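Local coordinates for uncharacterized protein (Bacteroides ovatus, PDB 4FS7), which is of unknown function but, as an extracellular leucine-rich repeat protein of the BspA type, probably binds other proteins, at residues A[128-133]-A[149-154]. Sequence-based numbering, arbitrary orientation.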
loop_
_atom_site.group_PDB
_atom_site.type_symbol
_atom_site.label_atom_id
_atom_site.label_comp_id
_atom_site.label_asym_id
_atom_site.label_seq_id
_atom_site.Cartn_x
_atom_site.Cartn_y
_atom_site.Cartn_z
ATOM N N LEU A 128 17.451 9.328 -16.231
ATOM C CA LEU A 128 16.744 8.043 -16.052
ATOM C C LEU A 128 15.291 8.120 -16.504
ATOM O O LEU A 128 14.615 9.121 -16.256
ATOM C CB LEU A 128 16.765 7.625 -14.582
ATOM C CG LEU A 128 16.463 6.145 -14.268
ATOM C CD1 LEU A 128 17.675 5.265 -14.668
ATOM C CD2 LEU A 128 16.123 5.973 -12.779
ATOM N N LYS A 129 14.814 7.042 -17.114
ATOM C CA LYS A 129 13.474 6.983 -17.679
ATOM C C LYS A 129 12.559 5.952 -17.014
ATOM O O LYS A 129 11.360 6.142 -17.001
ATOM C CB LYS A 129 13.542 6.738 -19.174
ATOM C CG LYS A 129 14.215 7.875 -19.944
ATOM C CD LYS A 129 13.563 9.254 -19.708
ATOM C CE LYS A 129 12.134 9.437 -20.319
ATOM N NZ LYS A 129 11.484 10.803 -19.997
ATOM N N SER A 130 13.105 4.887 -16.452
ATOM C CA SER A 130 12.249 3.879 -15.832
ATOM C C SER A 130 12.947 3.110 -14.744
ATOM O O SER A 130 14.170 2.941 -14.735
ATOM C CB SER A 130 11.714 2.898 -16.876
ATOM O OG SER A 130 12.762 2.089 -17.399
ATOM N N ILE A 131 12.133 2.680 -13.788
ATOM C CA ILE A 131 12.551 1.856 -12.660
ATOM C C ILE A 131 11.657 0.622 -12.652
ATOM O O ILE A 131 10.433 0.754 -12.658
ATOM C CB ILE A 131 12.435 2.613 -11.331
ATOM C CG1 ILE A 131 13.399 3.798 -11.312
ATOM C CG2 ILE A 131 12.652 1.680 -10.115
ATOM C CD1 ILE A 131 13.199 4.777 -10.127
ATOM N N GLY A 132 12.254 -0.569 -12.642
ATOM C CA GLY A 132 11.501 -1.790 -12.812
ATOM C C GLY A 132 10.867 -2.335 -11.552
ATOM O O GLY A 132 11.053 -1.815 -10.464
ATOM N N VAL A 133 10.149 -3.437 -11.753
ATOM C CA VAL A 133 9.495 -4.171 -10.667
ATOM C C VAL A 133 10.532 -4.573 -9.608
ATOM O O VAL A 133 11.592 -5.127 -9.923
ATOM C CB VAL A 133 8.745 -5.373 -11.228
ATOM C CG1 VAL A 133 8.266 -6.307 -10.112
ATOM C CG2 VAL A 133 7.592 -4.903 -12.062
ATOM N N GLY A 149 12.169 12.927 -15.248
ATOM C CA GLY A 149 11.854 12.206 -16.448
ATOM C C GLY A 149 11.504 10.753 -16.323
ATOM O O GLY A 149 11.259 10.120 -17.340
ATOM N N VAL A 150 11.527 10.216 -15.100
ATOM C CA VAL A 150 11.122 8.841 -14.904
ATOM C C VAL A 150 9.628 8.735 -15.138
ATOM O O VAL A 150 8.853 9.421 -14.440
ATOM C CB VAL A 150 11.534 8.326 -13.529
ATOM C CG1 VAL A 150 10.835 6.987 -13.229
ATOM C CG2 VAL A 150 13.037 8.222 -13.450
ATOM N N THR A 151 9.204 7.917 -16.100
ATOM C CA THR A 151 7.806 7.787 -16.484
ATOM C C THR A 151 7.126 6.539 -15.945
ATOM O O THR A 151 5.899 6.452 -15.986
ATOM C CB THR A 151 7.650 7.821 -18.010
ATOM O OG1 THR A 151 8.367 6.734 -18.589
ATOM C CG2 THR A 151 8.149 9.159 -18.601
ATOM N N VAL A 152 7.904 5.574 -15.476
ATOM C CA VAL A 152 7.385 4.318 -14.917
ATOM C C VAL A 152 8.196 3.912 -13.711
ATOM O O VAL A 152 9.430 3.897 -13.793
ATOM C CB VAL A 152 7.490 3.109 -15.844
ATOM C CG1 VAL A 152 6.575 2.026 -15.265
ATOM C CG2 VAL A 152 7.133 3.432 -17.270
ATOM N N ILE A 153 7.511 3.535 -12.629
ATOM C CA ILE A 153 8.118 2.902 -11.498
ATOM C C ILE A 153 7.325 1.660 -11.219
ATOM O O ILE A 153 6.115 1.734 -10.945
ATOM C CB ILE A 153 8.202 3.808 -10.246
ATOM C CG1 ILE A 153 8.930 5.116 -10.539
ATOM C CG2 ILE A 153 8.889 3.064 -9.106
ATOM C CD1 ILE A 153 8.846 6.119 -9.382
ATOM N N GLY A 154 7.952 0.493 -11.321
ATOM C CA GLY A 154 7.231 -0.758 -11.252
ATOM C C GLY A 154 6.752 -1.160 -9.864
ATOM O O GLY A 154 7.171 -0.637 -8.835
HETATM O O HOH W 1 14.838 11.885 -15.845
HETATM O O HOH W 2 10.364 5.016 -19.737
#
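Lys129 reaches over to the neighbouring coil with its ammonium group, NZ lying 2.8 Å from Gly149 O, in the carbonyl plane and on a lone pair. The side chain starts out away from 149-154, and bends at chi2 and chi3 (-69°) bring it back, laying CD and CE alongside the same oxygen. Backbone bonds continue the join. Thr151 N gives a nearly straight one to Lys129 O (2.9 Å). Ile131 N reaches Val152 O just as directly, at 3.0 Å. The bond from Gly154 N to Ile131 O, 2.8 Å long, is more bent. Val152 N, buried by the contact, has no hydrogen-bond partner. Lys129 O and Ile131 O each also take a CA-H...O contact, from Val150 CA and Ile153 CA respectively. One water spans Leu128 O and, weakly, Gly149 N; another joins Thr151 OG1 to Lys129 O, the latter bond weak.

On the buried side, Leu128 and Val150 run alongside each other in the same direction, Leu128 CD2 lying 3.9 Å from Val150 CG2. Ile131 and Ile153 repeat this: chi1 of -64° and -56° puts both CG2 methyls anti to the backbone N, where they meet at 4.1 Å. Ser130 and Val152 occupy the other, more open face.

The two short parallel segments, 152-153 only weakly bonded as a strand, belong to successive coils of the leucine-rich repeat solenoid. Strand 107-108 flanks 130-131 on its far edge, bonding Ser130 through Ile108, while Ile153 packs onward against Leu169, Met173 and Leu180.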